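Local coordinates for enoyl-CoA hydratase/isomerase family protein (Mycobacterium tuberculosis, PDB 4FN7) that probably hydrates the double bond of unsaturated acyl-CoA thioesters in lipid metabolism, as a member of the enoyl-CoA hydratase/isomerase (crotonase) family, at residues A[14-19]-A[35-40]; A[84-89]-A[112-117]. All coordinates share one frame; numbering follows the deposited sequence.

Contact 1 (A[14-19]-A[35-40]); sequences AVISMD and NAAIDN
I16 alone carries the contact from the 14-19 side, laying its side chain against A37 and I38 of the helical segment 35-40. Just before it, A14, already within strand 13-18, bonds through its backbone to A48 and V50, and its methyl touches Y7 and V46. V15 belongs to the other face of the sheet, its backbone paired with T8 of strand 5-10. I16 then points at the helix, with its CA 6.7 Å from that of A37. CG2 lies anti to the backbone N and CG1 beside it (chi1 -63°), while chi2 of 177° extends the longer branch, and the two branches meet the single methyl of A37 together. CG2 and CD1 of I16 each stand 3.9 Å from CB of A37, and CG1 follows at 4.1 Å, so the small alanine side chain rests along the length of the isoleucine. The tip goes a step further: CD1 of I16 comes within 4.0 Å of CG1 of I38, whose CB points across the contact instead of into it. No hydrogen bond joins the segments; the buried interface is purely aliphatic, and its carbon distances are those of ordinary van der Waals packing. S17 again faces the other way, its OG hydrogen-bonded to OG1 of T52. M18 returns to the helix side but packs on M30 and L34, an earlier part of the same helix, and D19 ends the segment with OD1 bonded to N of G21. This is the strand-to-helix packing of a beta-alpha-beta crossover, in which helix 28-44 links the parallel neighbours 13-18 and 48-52, in the N-terminal part of the crotonase fold, just after strand 5-10.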
# COMPACT_ATOMS: atom_id res chain seq x y z
N ALA A 14 -8.47 -29.22 5.21
CA ALA A 14 -8.96 -29.80 3.97
C ALA A 14 -8.06 -29.32 2.85
O ALA A 14 -7.67 -28.15 2.81
CB ALA A 14 -10.40 -29.37 3.71
N VAL A 15 -7.69 -30.24 1.96
CA VAL A 15 -6.90 -29.90 0.78
C VAL A 15 -7.78 -30.03 -0.45
O VAL A 15 -8.33 -31.09 -0.73
CB VAL A 15 -5.67 -30.80 0.63
CG1 VAL A 15 -4.83 -30.36 -0.57
CG2 VAL A 15 -4.84 -30.76 1.91
N ILE A 16 -7.92 -28.92 -1.17
CA ILE A 16 -8.74 -28.84 -2.36
C ILE A 16 -7.79 -28.60 -3.53
O ILE A 16 -7.07 -27.60 -3.56
CB ILE A 16 -9.74 -27.67 -2.22
CG1 ILE A 16 -10.71 -27.93 -1.06
CG2 ILE A 16 -10.48 -27.41 -3.53
CD1 ILE A 16 -11.69 -26.78 -0.80
N SER A 17 -7.75 -29.54 -4.47
CA SER A 17 -6.78 -29.47 -5.55
C SER A 17 -7.46 -29.39 -6.90
O SER A 17 -8.30 -30.23 -7.24
CB SER A 17 -5.86 -30.69 -5.51
OG SER A 17 -4.96 -30.59 -4.43
N MET A 18 -7.08 -28.38 -7.68
CA MET A 18 -7.56 -28.21 -9.03
C MET A 18 -6.66 -28.95 -10.01
O MET A 18 -5.45 -28.73 -10.04
CB MET A 18 -7.58 -26.72 -9.41
CG MET A 18 -8.55 -25.87 -8.62
SD MET A 18 -8.51 -24.14 -9.15
CE MET A 18 -6.90 -23.64 -8.53
N ASP A 19 -7.26 -29.83 -10.81
CA ASP A 19 -6.54 -30.41 -11.93
C ASP A 19 -7.52 -30.88 -12.98
O ASP A 19 -8.04 -31.99 -12.90
CB ASP A 19 -5.66 -31.58 -11.48
CG ASP A 19 -4.88 -32.18 -12.63
OD1 ASP A 19 -4.90 -31.60 -13.73
OD2 ASP A 19 -4.24 -33.23 -12.44
N ASN A 35 -16.91 -24.91 -5.64
CA ASN A 35 -17.96 -24.63 -4.66
C ASN A 35 -18.39 -25.88 -3.90
O ASN A 35 -18.63 -25.82 -2.69
CB ASN A 35 -19.15 -23.94 -5.32
CG ASN A 35 -18.98 -22.44 -5.42
OD1 ASN A 35 -18.69 -21.78 -4.43
ND2 ASN A 35 -19.16 -21.91 -6.62
N ALA A 36 -18.49 -27.00 -4.60
CA ALA A 36 -18.86 -28.27 -3.97
C ALA A 36 -17.79 -28.70 -2.96
O ALA A 36 -18.10 -29.22 -1.89
CB ALA A 36 -19.08 -29.35 -5.02
N ALA A 37 -16.53 -28.48 -3.30
CA ALA A 37 -15.43 -28.85 -2.42
C ALA A 37 -15.43 -27.99 -1.16
O ALA A 37 -15.19 -28.48 -0.06
CB ALA A 37 -14.11 -28.74 -3.14
N ILE A 38 -15.69 -26.69 -1.33
CA ILE A 38 -15.75 -25.81 -0.17
C ILE A 38 -16.98 -26.18 0.68
O ILE A 38 -16.92 -26.11 1.91
CB ILE A 38 -15.73 -24.31 -0.55
CG1 ILE A 38 -14.49 -23.99 -1.39
CG2 ILE A 38 -15.78 -23.44 0.71
CD1 ILE A 38 -14.56 -22.66 -2.13
N ASP A 39 -18.08 -26.57 0.04
CA ASP A 39 -19.24 -27.09 0.78
C ASP A 39 -18.82 -28.27 1.67
O ASP A 39 -19.25 -28.36 2.82
CB ASP A 39 -20.36 -27.56 -0.14
CG ASP A 39 -21.03 -26.45 -0.93
OD1 ASP A 39 -20.84 -25.25 -0.62
OD2 ASP A 39 -21.78 -26.80 -1.86
N ASN A 40 -18.01 -29.18 1.12
CA ASN A 40 -17.50 -30.30 1.92
C ASN A 40 -16.72 -29.81 3.13
O ASN A 40 -16.86 -30.32 4.24
CB ASN A 40 -16.60 -31.23 1.10
CG ASN A 40 -17.35 -31.99 0.04
OD1 ASN A 40 -18.57 -32.15 0.10
ND2 ASN A 40 -16.61 -32.49 -0.95

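Contact 2 (A[84-89]-A[112-117]); sequences ELAYRL and LSCGDH
A water links L89 and C114, hydrogen-bonded to the carbonyl oxygens of both residues. It sits 2.7 Å from O of L89 and 2.9 Å from O of C114, and the two oxygens subtend close to 90° at the water, which donates toward both and so joins two acceptors that cannot bond each other. Beside this bridge the contact is made by small groups. C114 is the third residue of a type I beta turn running from L112 to G115, closed by G115 N bonding to L112 O at 3.2 Å. Its CB points at the helix and its thiol is carried beside the backbone N, anti to the carbonyl carbon (chi1 -62°); this torsion turns SG away from the carbonyl and lays it against A86, while the carbonyl oxygen meets the water. There SG of C114 lies only 3.4 Å from CB of A86 and 3.5 Å from CA of A86, a tight fit that the short alanine side chain permits. One helical turn on, CB of L89 rests 3.9 Å from CB of C114. A86 and L89, three residues apart, thus share the helix face turned to the turn, and the cysteine is pressed against both. All three touching residues are buried. D116, next along the loop, is held by salt bridges to K207 and R211, and its backbone O bonds to Q156 of the second subunit. The contact lies near the middle of the chain: the turn leads from helix 107-112 into strand 117-120, helix 73-90 lies against it, and I144 of helix 139-148 packs on both A86 and S113.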
# COMPACT_ATOMS: atom_id res chain seq x y z
N GLU A 84 -18.01 -14.33 -7.17
CA GLU A 84 -18.72 -14.84 -6.00
C GLU A 84 -17.85 -15.83 -5.22
O GLU A 84 -17.83 -15.82 -3.98
CB GLU A 84 -20.03 -15.51 -6.40
CG GLU A 84 -20.93 -15.79 -5.22
CD GLU A 84 -21.39 -14.52 -4.54
OE1 GLU A 84 -21.92 -13.64 -5.25
OE2 GLU A 84 -21.20 -14.38 -3.32
N LEU A 85 -17.14 -16.68 -5.94
CA LEU A 85 -16.17 -17.59 -5.32
C LEU A 85 -15.09 -16.80 -4.57
O LEU A 85 -14.72 -17.13 -3.45
CB LEU A 85 -15.55 -18.49 -6.38
CG LEU A 85 -14.58 -19.56 -5.90
CD1 LEU A 85 -15.29 -20.50 -4.92
CD2 LEU A 85 -14.05 -20.33 -7.09
N ALA A 86 -14.59 -15.73 -5.19
CA ALA A 86 -13.62 -14.87 -4.52
C ALA A 86 -14.21 -14.28 -3.24
O ALA A 86 -13.56 -14.28 -2.20
CB ALA A 86 -13.15 -13.76 -5.46
N TYR A 87 -15.44 -13.79 -3.32
CA TYR A 87 -16.10 -13.25 -2.14
C TYR A 87 -16.20 -14.33 -1.05
O TYR A 87 -15.92 -14.07 0.13
CB TYR A 87 -17.49 -12.72 -2.51
CG TYR A 87 -18.18 -11.99 -1.39
CD1 TYR A 87 -18.23 -10.60 -1.36
CD2 TYR A 87 -18.80 -12.69 -0.35
CE1 TYR A 87 -18.86 -9.92 -0.32
CE2 TYR A 87 -19.43 -12.02 0.69
CZ TYR A 87 -19.46 -10.64 0.70
OH TYR A 87 -20.09 -9.99 1.73
N ARG A 88 -16.61 -15.53 -1.44
CA ARG A 88 -16.76 -16.64 -0.51
C ARG A 88 -15.45 -16.95 0.21
O ARG A 88 -15.43 -17.16 1.43
CB ARG A 88 -17.25 -17.89 -1.24
CG ARG A 88 -17.59 -19.03 -0.30
CD ARG A 88 -18.10 -20.24 -1.06
NE ARG A 88 -18.50 -21.28 -0.11
CZ ARG A 88 -18.92 -22.49 -0.44
NH1 ARG A 88 -19.00 -22.86 -1.71
NH2 ARG A 88 -19.26 -23.34 0.52
N LEU A 89 -14.35 -16.95 -0.52
CA LEU A 89 -13.07 -17.27 0.07
C LEU A 89 -12.49 -16.14 0.92
O LEU A 89 -11.91 -16.38 1.97
CB LEU A 89 -12.07 -17.72 -1.00
CG LEU A 89 -12.39 -19.12 -1.54
CD1 LEU A 89 -11.61 -19.40 -2.81
CD2 LEU A 89 -12.13 -20.20 -0.49
N LEU A 112 -6.05 -16.62 -6.41
CA LEU A 112 -4.87 -16.70 -5.57
C LEU A 112 -4.90 -15.61 -4.49
O LEU A 112 -4.56 -15.84 -3.33
CB LEU A 112 -3.61 -16.55 -6.43
CG LEU A 112 -2.26 -16.59 -5.71
CD1 LEU A 112 -2.03 -17.94 -5.08
CD2 LEU A 112 -1.14 -16.25 -6.69
N SER A 113 -5.35 -14.42 -4.90
CA SER A 113 -5.36 -13.24 -4.05
C SER A 113 -6.44 -13.28 -2.97
O SER A 113 -6.56 -12.34 -2.19
CB SER A 113 -5.55 -11.98 -4.92
OG SER A 113 -4.52 -11.86 -5.89
N CYS A 114 -7.22 -14.36 -2.93
CA CYS A 114 -8.21 -14.54 -1.87
C CYS A 114 -7.68 -15.32 -0.67
O CYS A 114 -8.37 -15.43 0.34
CB CYS A 114 -9.45 -15.25 -2.42
SG CYS A 114 -10.29 -14.32 -3.70
N GLY A 115 -6.48 -15.88 -0.76
CA GLY A 115 -5.94 -16.64 0.35
C GLY A 115 -5.40 -15.76 1.45
O GLY A 115 -4.83 -14.70 1.20
N ASP A 116 -5.56 -16.19 2.70
CA ASP A 116 -4.94 -15.48 3.81
C ASP A 116 -3.42 -15.53 3.71
O ASP A 116 -2.73 -14.58 4.10
CB ASP A 116 -5.39 -16.06 5.14
CG ASP A 116 -6.87 -15.91 5.36
OD1 ASP A 116 -7.32 -14.76 5.57
OD2 ASP A 116 -7.58 -16.93 5.34
N HIS A 117 -2.91 -16.64 3.19
CA HIS A 117 -1.48 -16.84 3.00
C HIS A 117 -1.30 -17.55 1.67
O HIS A 117 -2.02 -18.50 1.36
CB HIS A 117 -0.91 -17.70 4.14
CG HIS A 117 0.58 -17.83 4.11
ND1 HIS A 117 1.43 -16.76 4.31
CD2 HIS A 117 1.38 -18.91 3.91
CE1 HIS A 117 2.68 -17.17 4.23
NE2 HIS A 117 2.68 -18.47 3.98
O HOH W 1 -9.46 -15.76 3.05

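In the fold
Contact 1 comes first along the chain and closes before contact 2 opens; their centres are 13 Å apart. They meet where helix 28-44 lies against helix 73-90. R88 reaches back to D39 in a salt bridge and probably hydrogen-bonds N35, while I38 packs on L85 and on the R88 guanidinium carbon. The same sheet ties them as well, since strand 13-18 of contact 1 and strand 117-120, entered from the turn of contact 2, belong to it with 48-52 and 96-100 between them. Contact 1 thus lies further out, and contact 2 near the chain centre and close to a neighbouring subunit, within one crotonase-family core.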